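Local coordinates for venom allergen-like (VAL) 4 protein (Schistosoma mansoni, PDB 4P27) that binds lipids as a probably secreted SCP/TAPS (CAP superfamily) protein of a parasitic fluke, although it lacks the prototypical CAP sequence motifs, at residues Y12-K17 with G86-W91; N47-Q52 with V137-P142; L78-T83 with G131-I136; L92-N97 with C109-Q114. All coordinates share one frame; numbering follows the deposited sequence.

Contact 1: Y12-K17 with G86-W91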
loop_
_atom_site.group_PDB
_atom_site.type_symbol
_atom_site.label_atom_id
_atom_site.label_comp_id
_atom_site.label_asym_id
_atom_site.label_seq_id
_atom_site.Cartn_x
_atom_site.Cartn_y
_atom_site.Cartn_z
ATOM N N TYR A 12 3.207 5.440 -7.247
ATOM C CA TYR A 12 4.377 5.779 -6.404
ATOM C C TYR A 12 4.223 7.108 -5.701
ATOM O O TYR A 12 4.360 7.204 -4.438
ATOM C CB TYR A 12 5.660 5.758 -7.281
ATOM C CG TYR A 12 6.970 5.849 -6.524
ATOM C CD1 TYR A 12 7.102 5.303 -5.199
ATOM C CD2 TYR A 12 8.079 6.458 -7.103
ATOM C CE1 TYR A 12 8.311 5.355 -4.530
ATOM C CE2 TYR A 12 9.323 6.565 -6.404
ATOM C CZ TYR A 12 9.420 6.018 -5.124
ATOM O OH TYR A 12 10.611 6.095 -4.425
ATOM N N ASN A 13 3.821 8.137 -6.460
ATOM C CA ASN A 13 3.658 9.461 -5.810
ATOM C C ASN A 13 2.481 9.503 -4.838
ATOM O O ASN A 13 2.472 10.267 -3.875
ATOM C CB ASN A 13 3.403 10.565 -6.865
ATOM C CG ASN A 13 4.638 10.890 -7.737
ATOM O OD1 ASN A 13 4.462 11.348 -8.868
ATOM N ND2 ASN A 13 5.839 10.591 -7.276
ATOM N N PHE A 14 1.408 8.816 -5.169
ATOM C CA PHE A 14 0.256 8.793 -4.269
ATOM C C PHE A 14 0.719 8.154 -2.913
ATOM O O PHE A 14 0.390 8.656 -1.855
ATOM C CB PHE A 14 -0.872 7.939 -4.903
ATOM C CG PHE A 14 -2.164 8.022 -4.123
ATOM C CD1 PHE A 14 -2.381 7.196 -3.000
ATOM C CD2 PHE A 14 -3.171 8.898 -4.494
ATOM C CE1 PHE A 14 -3.532 7.308 -2.264
ATOM C CE2 PHE A 14 -4.378 8.987 -3.774
ATOM C CZ PHE A 14 -4.553 8.201 -2.655
ATOM N N HIS A 15 1.510 7.076 -2.979
ATOM C CA HIS A 15 2.025 6.478 -1.720
ATOM C C HIS A 15 2.974 7.410 -0.954
ATOM O O HIS A 15 2.831 7.591 0.254
ATOM C CB HIS A 15 2.789 5.176 -2.014
ATOM C CG HIS A 15 1.904 4.009 -2.236
ATOM N ND1 HIS A 15 1.308 3.761 -3.454
ATOM C CD2 HIS A 15 1.599 2.943 -1.439
ATOM C CE1 HIS A 15 0.615 2.627 -3.382
ATOM N NE2 HIS A 15 0.804 2.089 -2.186
ATOM N N LYS A 16 3.878 8.097 -1.659
ATOM C CA LYS A 16 4.693 9.135 -1.019
ATOM C C LYS A 16 3.864 10.193 -0.343
ATOM O O LYS A 16 4.151 10.570 0.770
ATOM C CB LYS A 16 5.702 9.761 -2.020
ATOM C CG LYS A 16 6.698 8.718 -2.398
ATOM C CD LYS A 16 8.006 9.291 -2.932
ATOM C CE LYS A 16 7.870 9.583 -4.406
ATOM N NZ LYS A 16 9.249 9.956 -4.878
ATOM N N LYS A 17 2.816 10.660 -1.011
ATOM C CA LYS A 17 1.992 11.710 -0.472
ATOM C C LYS A 17 1.198 11.234 0.787
ATOM O O LYS A 17 1.080 11.982 1.736
ATOM C CB LYS A 17 0.917 12.126 -1.489
ATOM C CG LYS A 17 0.335 13.488 -1.109
ATOM C CD LYS A 17 -1.153 13.508 -1.246
ATOM C CE LYS A 17 -1.723 14.810 -0.687
ATOM N NZ LYS A 17 -3.140 14.522 -0.309
ATOM N N GLY A 86 -8.802 5.893 -8.650
ATOM C CA GLY A 86 -9.889 5.437 -7.841
ATOM C C GLY A 86 -9.389 4.341 -6.897
ATOM O O GLY A 86 -9.761 4.315 -5.732
ATOM N N ALA A 87 -8.614 3.401 -7.450
ATOM C CA ALA A 87 -8.024 2.329 -6.658
ATOM C C ALA A 87 -7.237 2.932 -5.442
ATOM O O ALA A 87 -7.487 2.536 -4.285
ATOM C CB ALA A 87 -7.131 1.500 -7.531
ATOM N N MET A 88 -6.393 3.949 -5.685
ATOM C CA MET A 88 -5.479 4.487 -4.652
ATOM C C MET A 88 -6.323 5.071 -3.551
ATOM O O MET A 88 -6.047 4.876 -2.358
ATOM C CB MET A 88 -4.523 5.572 -5.176
ATOM C CG MET A 88 -3.440 5.145 -6.172
ATOM S SD MET A 88 -2.551 3.691 -5.515
ATOM C CE MET A 88 -3.298 2.231 -6.252
ATOM N N LYS A 89 -7.389 5.759 -3.956
ATOM C CA LYS A 89 -8.245 6.461 -3.041
ATOM C C LYS A 89 -9.091 5.469 -2.228
ATOM O O LYS A 89 -9.337 5.668 -1.041
ATOM C CB LYS A 89 -9.192 7.353 -3.835
ATOM C CG LYS A 89 -9.687 8.506 -2.995
ATOM C CD LYS A 89 -11.122 8.940 -3.307
ATOM C CE LYS A 89 -11.359 10.289 -2.613
ATOM N NZ LYS A 89 -12.451 11.117 -3.191
ATOM N N ASP A 90 -9.564 4.420 -2.883
ATOM C CA ASP A 90 -10.200 3.352 -2.154
ATOM C C ASP A 90 -9.287 2.721 -1.048
ATOM O O ASP A 90 -9.714 2.481 0.107
ATOM C CB ASP A 90 -10.624 2.283 -3.131
ATOM C CG ASP A 90 -11.289 1.129 -2.455
ATOM O OD1 ASP A 90 -12.277 1.363 -1.770
ATOM O OD2 ASP A 90 -10.856 -0.032 -2.593
ATOM N N TRP A 91 -8.041 2.418 -1.402
ATOM C CA TRP A 91 -7.128 1.875 -0.394
ATOM C C TRP A 91 -6.959 2.888 0.749
ATOM O O TRP A 91 -7.040 2.542 1.941
ATOM C CB TRP A 91 -5.743 1.608 -1.025
ATOM C CG TRP A 91 -5.694 0.473 -1.960
ATOM C CD1 TRP A 91 -6.671 -0.408 -2.242
ATOM C CD2 TRP A 91 -4.559 0.123 -2.770
ATOM N NE1 TRP A 91 -6.224 -1.332 -3.232
ATOM C CE2 TRP A 91 -4.907 -0.997 -3.530
ATOM C CE3 TRP A 91 -3.236 0.654 -2.885
ATOM C CZ2 TRP A 91 -4.013 -1.587 -4.427
ATOM C CZ3 TRP A 91 -2.400 0.070 -3.774
ATOM C CH2 TRP A 91 -2.778 -1.014 -4.546
#

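Contact 2: N47-Q52 with V137-P142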
loop_
_atom_site.group_PDB
_atom_site.type_symbol
_atom_site.label_atom_id
_atom_site.label_comp_id
_atom_site.label_asym_id
_atom_site.label_seq_id
_atom_site.Cartn_x
_atom_site.Cartn_y
_atom_site.Cartn_z
ATOM N N ASN A 47 7.957 -5.935 -11.352
ATOM C CA ASN A 47 7.796 -6.973 -12.336
ATOM C C ASN A 47 7.008 -8.120 -11.827
ATOM O O ASN A 47 6.203 -8.717 -12.601
ATOM C CB ASN A 47 9.160 -7.474 -12.814
ATOM C CG ASN A 47 9.899 -6.408 -13.559
ATOM O OD1 ASN A 47 9.322 -5.370 -13.927
ATOM N ND2 ASN A 47 11.200 -6.616 -13.759
ATOM N N LYS A 48 7.225 -8.499 -10.561
ATOM C CA LYS A 48 6.462 -9.643 -10.057
ATOM C C LYS A 48 5.001 -9.239 -9.963
ATOM O O LYS A 48 4.095 -10.047 -10.293
ATOM C CB LYS A 48 7.010 -10.201 -8.775
ATOM C CG LYS A 48 8.306 -11.005 -9.096
ATOM C CD LYS A 48 8.082 -12.484 -9.424
ATOM C CE LYS A 48 7.150 -13.101 -8.390
ATOM N NZ LYS A 48 6.901 -14.522 -8.676
ATOM N N ALA A 49 4.808 -7.965 -9.617
ATOM C CA ALA A 49 3.442 -7.395 -9.442
ATOM C C ALA A 49 2.762 -7.504 -10.788
ATOM O O ALA A 49 1.583 -7.873 -10.892
ATOM C CB ALA A 49 3.497 -5.937 -9.009
ATOM N N LYS A 50 3.516 -7.152 -11.820
ATOM C CA LYS A 50 2.996 -7.109 -13.212
ATOM C C LYS A 50 2.684 -8.502 -13.795
ATOM O O LYS A 50 1.634 -8.700 -14.381
ATOM C CB LYS A 50 4.045 -6.425 -14.116
ATOM C CG LYS A 50 3.442 -5.968 -15.428
ATOM C CD LYS A 50 3.498 -4.451 -15.524
ATOM C CE LYS A 50 4.849 -3.902 -16.033
ATOM N NZ LYS A 50 4.916 -3.897 -17.521
ATOM N N GLN A 51 3.585 -9.489 -13.603
ATOM C CA GLN A 51 3.273 -10.859 -13.983
ATOM C C GLN A 51 1.978 -11.322 -13.317
ATOM O O GLN A 51 1.175 -11.987 -13.959
ATOM C CB GLN A 51 4.431 -11.838 -13.594
ATOM C CG GLN A 51 5.724 -11.551 -14.393
ATOM C CD GLN A 51 6.938 -12.221 -13.760
ATOM O OE1 GLN A 51 7.839 -11.565 -13.212
ATOM N NE2 GLN A 51 6.950 -13.540 -13.803
ATOM N N GLN A 52 1.792 -10.997 -12.023
ATOM C CA GLN A 52 0.568 -11.357 -11.311
ATOM C C GLN A 52 -0.590 -10.590 -11.978
ATOM O O GLN A 52 -1.609 -11.181 -12.293
ATOM C CB GLN A 52 0.608 -10.904 -9.881
ATOM C CG GLN A 52 -0.643 -11.283 -9.087
ATOM C CD GLN A 52 -0.416 -11.179 -7.579
ATOM O OE1 GLN A 52 0.715 -11.261 -7.122
ATOM N NE2 GLN A 52 -1.501 -11.046 -6.810
ATOM N N VAL A 137 -1.776 -4.512 -8.691
ATOM C CA VAL A 137 -1.043 -5.278 -7.679
ATOM C C VAL A 137 0.064 -4.336 -7.223
ATOM O O VAL A 137 0.815 -3.894 -8.079
ATOM C CB VAL A 137 -0.421 -6.534 -8.262
ATOM C CG1 VAL A 137 0.366 -7.358 -7.209
ATOM C CG2 VAL A 137 -1.533 -7.392 -8.918
ATOM N N CYS A 138 0.116 -3.984 -5.919
ATOM C CA CYS A 138 1.333 -3.359 -5.300
ATOM C C CYS A 138 1.931 -4.339 -4.355
ATOM O O CYS A 138 1.180 -4.945 -3.554
ATOM C CB CYS A 138 1.019 -2.087 -4.520
ATOM S SG CYS A 138 0.737 -0.657 -5.597
ATOM N N ASN A 139 3.241 -4.533 -4.517
ATOM C CA ASN A 139 4.072 -5.324 -3.609
ATOM C C ASN A 139 4.904 -4.399 -2.781
ATOM O O ASN A 139 5.351 -3.340 -3.261
ATOM C CB ASN A 139 4.974 -6.333 -4.301
ATOM C CG ASN A 139 4.189 -7.432 -4.946
ATOM O OD1 ASN A 139 3.200 -7.857 -4.385
ATOM N ND2 ASN A 139 4.606 -7.885 -6.175
ATOM N N TYR A 140 5.073 -4.788 -1.511
ATOM C CA TYR A 140 5.762 -3.965 -0.523
ATOM C C TYR A 140 6.785 -4.914 0.238
ATOM O O TYR A 140 6.475 -6.046 0.518
ATOM C CB TYR A 140 4.788 -3.455 0.507
ATOM C CG TYR A 140 3.630 -2.662 -0.070
ATOM C CD1 TYR A 140 2.454 -3.320 -0.537
ATOM C CD2 TYR A 140 3.706 -1.231 -0.182
ATOM C CE1 TYR A 140 1.375 -2.595 -1.067
ATOM C CE2 TYR A 140 2.597 -0.495 -0.708
ATOM C CZ TYR A 140 1.476 -1.194 -1.180
ATOM O OH TYR A 140 0.400 -0.515 -1.699
ATOM N N ALA A 141 7.973 -4.400 0.567
ATOM C CA ALA A 141 9.025 -5.147 1.314
ATOM C C ALA A 141 9.600 -4.209 2.388
ATOM O O ALA A 141 10.042 -3.129 2.061
ATOM C CB ALA A 141 10.148 -5.545 0.352
ATOM N N PRO A 142 9.624 -4.634 3.670
ATOM C CA PRO A 142 9.003 -5.899 4.168
ATOM C C PRO A 142 7.515 -5.682 4.135
ATOM O O PRO A 142 7.060 -4.536 3.978
ATOM C CB PRO A 142 9.464 -6.014 5.671
ATOM C CG PRO A 142 10.310 -4.837 5.922
ATOM C CD PRO A 142 10.516 -3.987 4.647
HETATM O O HOH W 1 3.514 -10.623 -7.000
#

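Contact 3: L78-T83 with G131-I136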
loop_
_atom_site.group_PDB
_atom_site.type_symbol
_atom_site.label_atom_id
_atom_site.label_comp_id
_atom_site.label_asym_id
_atom_site.label_seq_id
_atom_site.Cartn_x
_atom_site.Cartn_y
_atom_site.Cartn_z
ATOM N N LEU A 78 -4.202 -5.181 -3.410
ATOM C CA LEU A 78 -4.832 -5.470 -4.713
ATOM C C LEU A 78 -6.034 -4.540 -4.941
ATOM O O LEU A 78 -6.722 -4.058 -3.959
ATOM C CB LEU A 78 -5.360 -6.909 -4.726
ATOM C CG LEU A 78 -4.419 -8.082 -4.514
ATOM C CD1 LEU A 78 -5.218 -9.412 -4.407
ATOM C CD2 LEU A 78 -3.390 -8.188 -5.618
ATOM N N ALA A 79 -6.298 -4.195 -6.211
ATOM C CA ALA A 79 -7.484 -3.354 -6.479
ATOM C C ALA A 79 -8.095 -3.809 -7.818
ATOM O O ALA A 79 -7.377 -4.268 -8.717
ATOM C CB ALA A 79 -7.165 -1.880 -6.480
ATOM N N ASP A 80 -9.429 -3.802 -7.889
ATOM C CA ASP A 80 -10.077 -4.247 -9.124
ATOM C C ASP A 80 -10.912 -3.021 -9.424
ATOM O O ASP A 80 -11.849 -2.781 -8.717
ATOM C CB ASP A 80 -10.964 -5.485 -8.888
ATOM C CG ASP A 80 -11.846 -5.846 -10.164
ATOM O OD1 ASP A 80 -11.623 -5.253 -11.271
ATOM O OD2 ASP A 80 -12.692 -6.778 -10.060
ATOM N N TYR A 81 -10.461 -2.156 -10.355
ATOM C CA TYR A 81 -11.021 -0.801 -10.390
ATOM C C TYR A 81 -10.892 -0.153 -11.759
ATOM O O TYR A 81 -9.898 -0.414 -12.509
ATOM C CB TYR A 81 -10.269 0.130 -9.446
ATOM C CG TYR A 81 -11.087 0.627 -8.355
ATOM C CD1 TYR A 81 -11.288 -0.194 -7.239
ATOM C CD2 TYR A 81 -11.641 1.901 -8.386
ATOM C CE1 TYR A 81 -12.002 0.220 -6.170
ATOM C CE2 TYR A 81 -12.416 2.323 -7.312
ATOM C CZ TYR A 81 -12.573 1.453 -6.218
ATOM O OH TYR A 81 -13.287 1.734 -5.101
ATOM N N PRO A 82 -11.856 0.736 -12.068
ATOM C CA PRO A 82 -11.880 1.229 -13.468
ATOM C C PRO A 82 -10.692 2.208 -13.701
ATOM O O PRO A 82 -10.152 2.269 -14.795
ATOM C CB PRO A 82 -13.276 1.883 -13.600
ATOM C CG PRO A 82 -13.655 2.261 -12.197
ATOM C CD PRO A 82 -13.012 1.221 -11.279
ATOM N N THR A 83 -10.224 2.875 -12.648
ATOM C CA THR A 83 -9.112 3.790 -12.752
ATOM C C THR A 83 -8.077 3.537 -11.612
ATOM O O THR A 83 -8.414 3.054 -10.526
ATOM C CB THR A 83 -9.591 5.253 -12.728
ATOM O OG1 THR A 83 -10.038 5.550 -11.416
ATOM C CG2 THR A 83 -10.889 5.532 -13.719
ATOM N N GLY A 131 -10.405 -6.089 -19.427
ATOM C CA GLY A 131 -11.780 -5.685 -19.683
ATOM C C GLY A 131 -11.967 -4.279 -19.243
ATOM O O GLY A 131 -11.106 -3.428 -19.506
ATOM N N LYS A 132 -13.099 -4.045 -18.603
ATOM C CA LYS A 132 -13.537 -2.757 -18.211
ATOM C C LYS A 132 -12.523 -2.189 -17.169
ATOM O O LYS A 132 -12.128 -1.024 -17.257
ATOM C CB LYS A 132 -14.926 -2.925 -17.597
ATOM C CG LYS A 132 -15.550 -1.620 -17.119
ATOM C CD LYS A 132 -17.014 -1.811 -16.694
ATOM C CE LYS A 132 -17.227 -1.659 -15.181
ATOM N NZ LYS A 132 -16.203 -0.792 -14.483
ATOM N N ASN A 133 -12.074 -3.038 -16.225
ATOM C CA ASN A 133 -11.206 -2.635 -15.093
ATOM C C ASN A 133 -9.719 -3.013 -15.206
ATOM O O ASN A 133 -9.317 -3.888 -16.035
ATOM C CB ASN A 133 -11.835 -3.206 -13.825
ATOM C CG ASN A 133 -13.150 -2.497 -13.493
ATOM O OD1 ASN A 133 -13.500 -1.503 -14.110
ATOM N ND2 ASN A 133 -13.836 -2.972 -12.502
ATOM N N TYR A 134 -8.918 -2.375 -14.338
ATOM C CA TYR A 134 -7.522 -2.759 -14.093
ATOM C C TYR A 134 -7.607 -3.767 -12.947
ATOM O O TYR A 134 -8.414 -3.606 -12.055
ATOM C CB TYR A 134 -6.773 -1.512 -13.624
ATOM C CG TYR A 134 -6.452 -0.549 -14.749
ATOM C CD1 TYR A 134 -5.492 -0.885 -15.707
ATOM C CD2 TYR A 134 -7.122 0.668 -14.869
ATOM C CE1 TYR A 134 -5.193 -0.013 -16.732
ATOM C CE2 TYR A 134 -6.800 1.559 -15.877
ATOM C CZ TYR A 134 -5.884 1.209 -16.805
ATOM O OH TYR A 134 -5.569 2.057 -17.826
ATOM N N LEU A 135 -6.781 -4.804 -13.018
ATOM C CA LEU A 135 -6.207 -5.463 -11.862
ATOM C C LEU A 135 -4.890 -4.712 -11.508
ATOM O O LEU A 135 -3.967 -4.684 -12.301
ATOM C CB LEU A 135 -5.934 -6.913 -12.203
ATOM C CG LEU A 135 -5.387 -7.712 -10.978
ATOM C CD1 LEU A 135 -6.244 -7.554 -9.720
ATOM C CD2 LEU A 135 -5.436 -9.151 -11.358
ATOM N N ILE A 136 -4.882 -4.015 -10.370
ATOM C CA ILE A 136 -3.664 -3.379 -9.827
ATOM C C ILE A 136 -3.083 -4.181 -8.619
ATOM O O ILE A 136 -3.858 -4.563 -7.712
ATOM C CB ILE A 136 -4.026 -2.000 -9.355
ATOM C CG1 ILE A 136 -4.692 -1.244 -10.523
ATOM C CG2 ILE A 136 -2.791 -1.281 -8.779
ATOM C CD1 ILE A 136 -5.585 -0.132 -10.026
#

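Contact 4: L92-N97 with C109-Q114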
loop_
_atom_site.group_PDB
_atom_site.type_symbol
_atom_site.label_atom_id
_atom_site.label_comp_id
_atom_site.label_asym_id
_atom_site.label_seq_id
_atom_site.Cartn_x
_atom_site.Cartn_y
_atom_site.Cartn_z
ATOM N N LEU A 92 -6.662 4.138 0.405
ATOM C CA LEU A 92 -6.439 5.169 1.437
ATOM C C LEU A 92 -7.612 5.322 2.449
ATOM O O LEU A 92 -7.417 5.381 3.667
ATOM C CB LEU A 92 -6.117 6.536 0.728
ATOM C CG LEU A 92 -6.192 7.775 1.662
ATOM C CD1 LEU A 92 -5.113 7.716 2.734
ATOM C CD2 LEU A 92 -6.036 9.077 0.852
ATOM N N GLU A 93 -8.835 5.374 1.940
ATOM C CA GLU A 93 -9.959 5.824 2.759
ATOM C C GLU A 93 -10.402 4.724 3.677
ATOM O O GLU A 93 -11.278 4.944 4.492
ATOM C CB GLU A 93 -11.149 6.194 1.902
ATOM C CG GLU A 93 -10.711 7.011 0.735
ATOM C CD GLU A 93 -11.355 8.331 0.720
ATOM O OE1 GLU A 93 -10.940 9.176 1.508
ATOM O OE2 GLU A 93 -12.277 8.482 -0.076
ATOM N N GLU A 94 -9.787 3.561 3.566
ATOM C CA GLU A 94 -9.912 2.613 4.621
ATOM C C GLU A 94 -9.445 3.146 5.940
ATOM O O GLU A 94 -9.704 2.497 6.951
ATOM C CB GLU A 94 -9.094 1.363 4.324
ATOM C CG GLU A 94 -9.581 0.610 3.122
ATOM C CD GLU A 94 -8.794 -0.665 2.958
ATOM O OE1 GLU A 94 -7.828 -0.944 3.735
ATOM O OE2 GLU A 94 -9.126 -1.385 2.038
ATOM N N TYR A 95 -8.755 4.299 5.970
ATOM C CA TYR A 95 -8.444 4.904 7.253
ATOM C C TYR A 95 -9.708 5.228 8.097
ATOM O O TYR A 95 -9.610 5.332 9.316
ATOM C CB TYR A 95 -7.582 6.186 7.078
ATOM C CG TYR A 95 -8.324 7.423 6.607
ATOM C CD1 TYR A 95 -9.189 8.125 7.464
ATOM C CD2 TYR A 95 -8.118 7.923 5.317
ATOM C CE1 TYR A 95 -9.824 9.289 7.038
ATOM C CE2 TYR A 95 -8.774 9.047 4.867
ATOM C CZ TYR A 95 -9.609 9.740 5.735
ATOM O OH TYR A 95 -10.224 10.887 5.271
ATOM N N LYS A 96 -10.875 5.371 7.446
ATOM C CA LYS A 96 -12.139 5.564 8.170
ATOM C C LYS A 96 -12.512 4.369 9.031
ATOM O O LYS A 96 -13.330 4.515 9.896
ATOM C CB LYS A 96 -13.256 5.856 7.212
ATOM C CG LYS A 96 -13.030 7.199 6.569
ATOM C CD LYS A 96 -13.784 7.381 5.271
ATOM C CE LYS A 96 -13.828 8.881 5.093
ATOM N NZ LYS A 96 -13.994 9.287 3.687
ATOM N N ASN A 97 -11.918 3.200 8.789
ATOM C CA ASN A 97 -12.317 2.004 9.459
ATOM C C ASN A 97 -11.342 1.681 10.527
ATOM O O ASN A 97 -11.526 0.686 11.222
ATOM C CB ASN A 97 -12.355 0.823 8.493
ATOM C CG ASN A 97 -13.249 1.067 7.280
ATOM O OD1 ASN A 97 -14.266 1.737 7.367
ATOM N ND2 ASN A 97 -12.866 0.512 6.145
ATOM N N CYS A 109 -9.165 -2.604 6.650
ATOM C CA CYS A 109 -8.067 -1.697 6.927
ATOM C C CYS A 109 -6.751 -2.157 6.322
ATOM O O CYS A 109 -5.792 -1.436 6.457
ATOM C CB CYS A 109 -7.854 -1.617 8.477
ATOM S SG CYS A 109 -9.371 -0.921 9.166
ATOM N N LYS A 110 -6.681 -3.340 5.710
ATOM C CA LYS A 110 -5.361 -3.898 5.340
ATOM C C LYS A 110 -4.642 -3.019 4.312
ATOM O O LYS A 110 -3.453 -2.915 4.370
ATOM C CB LYS A 110 -5.402 -5.232 4.621
ATOM C CG LYS A 110 -6.085 -6.439 5.189
ATOM C CD LYS A 110 -6.207 -7.407 3.971
ATOM C CE LYS A 110 -6.885 -8.733 4.315
ATOM N NZ LYS A 110 -7.194 -8.753 5.780
ATOM N N ASN A 111 -5.350 -2.475 3.327
ATOM C CA ASN A 111 -4.654 -1.696 2.293
ATOM C C ASN A 111 -4.100 -0.405 2.900
ATOM O O ASN A 111 -2.977 -0.072 2.686
ATOM C CB ASN A 111 -5.667 -1.377 1.165
ATOM C CG ASN A 111 -6.160 -2.649 0.496
ATOM O OD1 ASN A 111 -5.355 -3.477 0.119
ATOM N ND2 ASN A 111 -7.480 -2.860 0.457
ATOM N N TYR A 112 -4.931 0.358 3.631
ATOM C CA TYR A 112 -4.458 1.553 4.343
ATOM C C TYR A 112 -3.259 1.289 5.271
ATOM O O TYR A 112 -2.202 1.977 5.213
ATOM C CB TYR A 112 -5.644 2.199 5.124
ATOM C CG TYR A 112 -5.114 3.266 6.062
ATOM C CD1 TYR A 112 -4.617 4.454 5.567
ATOM C CD2 TYR A 112 -5.000 3.011 7.446
ATOM C CE1 TYR A 112 -4.074 5.418 6.436
ATOM C CE2 TYR A 112 -4.484 3.971 8.320
ATOM C CZ TYR A 112 -3.996 5.152 7.786
ATOM O OH TYR A 112 -3.447 6.106 8.572
ATOM N N LYS A 113 -3.355 0.250 6.136
ATOM C CA LYS A 113 -2.269 -0.039 7.041
ATOM C C LYS A 113 -0.936 -0.356 6.346
ATOM O O LYS A 113 0.112 0.082 6.799
ATOM C CB LYS A 113 -2.598 -1.200 8.049
ATOM C CG LYS A 113 -3.710 -0.889 9.059
ATOM C CD LYS A 113 -3.981 -2.128 9.953
ATOM C CE LYS A 113 -2.878 -2.299 10.996
ATOM N NZ LYS A 113 -3.259 -3.429 11.953
ATOM N N GLN A 114 -0.995 -1.115 5.263
ATOM C CA GLN A 114 0.179 -1.409 4.496
ATOM C C GLN A 114 0.756 -0.112 3.876
ATOM O O GLN A 114 1.983 0.022 3.803
ATOM C CB GLN A 114 -0.154 -2.402 3.368
ATOM C CG GLN A 114 1.061 -2.694 2.500
ATOM C CD GLN A 114 2.195 -3.421 3.316
ATOM O OE1 GLN A 114 2.159 -4.639 3.452
ATOM N NE2 GLN A 114 3.212 -2.688 3.767
#

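Contact 1: Y12-K17 with G86-W91
M88 meets F14 where two helices run side by side, their axes 10.8 Å apart and 26° from parallel, one flexible side chain serving two aromatic neighbours. Its CB sits 3.3 Å from the centroid of the F14 ring, 5° off the normal, a CH-pi contact over the face. With CG of F14 set opposite the backbone N (chi1 -172°), the ring swings out toward the other helix, and chi2 turns its face to that methylene. Beyond CB the M88 chain bends away, and SD stands obliquely 5.0 Å from the same centroid, a Met-aromatic contact, and 4.0 Å from CE1 of H15. K89 adds its backbone N, 4.0 Å from CZ of F14. Last comes W91, whose CZ3 meets H15 CE1 edge to edge at 4.0 Å. The polar ends of both rings bond elsewhere, H15 NE2 to Y140 OH and W91 NE1 to L78 O. The helices thus pack on the sheet, strands 75-81 and 133-141 meeting W91, and M115 of helix 110-115 touches F14, H15 and W91.

Contact 2: N47-Q52 with V137-P142
A49 of helix 43-54 rests on V137 of strand 133-141, the helix-on-sheet packing of the alpha-beta-alpha sandwich that defines CAP domains. The helix runs at 148° to the strand, and its axis passes 7.6 Å away, a close approach, made at the small methyl of A49.

The apolar contacts centre on V137. Its CG1, anti to the backbone N (chi1 180°), lies 3.9 Å from CB of A49, while its CG2 reaches toward the A49 carbonyl and CG of Q52. The extended Q52 chain crosses the valine at about a right angle, and CD of its amide stands 3.9 Å from V137 CG1. On the strand side, A49 CB also touches the V137 carbonyl O at 3.5 Å.

Polar contacts are indirect. The N139 amide comes up beside the helix backbone, its ND2 3.4 Å from A49 N; as both are donors, this is proximity alone. ND2 instead bonds to L45 O, while OD1 accepts from NE2 of Q76 in strand 75-81, and OE1 of Q76 accepts from Q52 NE2. Q76 therefore ties together the amides of helix and strand within a buried interface. A water completes the link: it donates to Q52 OE1 at 2.9 Å and accepts from N139 ND2 at 3.1 Å.

Contact 3: L78-T83 with G131-I136
N133 stands beside D80 and P82 at one end of an antiparallel strand pair, where backbone pairing gives way to side-chain contacts. Its CB lies 3.3 Å from OD1 of D80 and also touches the Y81 carbonyl. CG, turned beside the backbone N (chi1 -69°), passes over the Y81-P82 peptide link. There the amide divides: OD1 lies 3.2 Å from CA of P82 and accepts a bond from K132 NZ, whereas ND2 gives a weak hydrogen bond to D80 OD1 at 3.4 Å, the carboxylate and amide planes 77° apart.

Further along, the ladder is regular. A79 with I136 and Y81 with Y134 are hydrogen-bonded pairs, each joined by two bonds: A79 N to I136 O (2.9 Å) and I136 N back to A79 O (3.0 Å), then Y81 N to Y134 O (3.0 Å) and Y134 N to Y81 O (2.9 Å); D80 and L135 form the non-hydrogen-bonded pair between them. The Y134 ring sets CD2 3.4 Å from the P82 carbonyl O. Strand 75-81 is outermost on this side of the four-stranded sheet. Its A79, with I136 alongside, packs against A87 of helix 84-93, which T83 begins as N-cap, while L135 and D80 meet Y58 on the other face.

Contact 4: L92-N97 with C109-Q114
E94 sends its carboxylate to the first turn of helix 110-115, an acidic side chain at a helix N-terminus, where N-H groups not used by the helix itself would probably stabilise its charge. OE2 accepts from N111 ND2 at 2.7 Å on its syn side, 28° out of the carboxylate plane. OE1 takes two backbone donors: Y112 N at 3.2 Å, nearly straight at 166° but from above that plane, and N111 N at 2.9 Å, where the strong bend leaves only a weak bond. CG lies opposite the carbonyl carbon (chi1 -64°) and the chain is extended beyond it, which carries the carboxylate across to the helix. D108 brings a like charge close to OE2.

Outward from this grip, CB of E94 packs on CB of Y112 at 3.6 Å. Y95 CB lies over the face of the Y112 ring, 3.6 Å from the centroid, a CH-pi contact. L92 CD1 comes within 4.3 Å of Y112 CD1, and N97 CB touches C109 SG, one half of the C105-C109 disulfide, at 3.5 Å. The 3-10 turn after helix 84-93 is thus joined to helix 110-115, with helix 6-22 flanking both through F14 and V18 at L92 and V22 at Y112.

In the fold
The four contacts show how a small CAP domain is built in layers around one sheet. Contacts 2 and 3 share strand 133-141, their centres 15 Å apart: contact 3 pairs it with edge strand 75-81, and contact 2 lays helix 43-54 against it. Contacts 1 and 4, with centres 11 Å apart, share helix 84-93, which follows strand 75-81 directly in the chain. Contact 1 closes before contact 4 opens, yet its segments alternate with those of contacts 2 and 3, so the chain interlaces the layers. Contact 4 falls between the two segments of both contact 2 and contact 3. Contact 1 touches contact 2 through side chains of strand 133-141, while contacts 2 and 4 lie on opposite sides of the chain's centre.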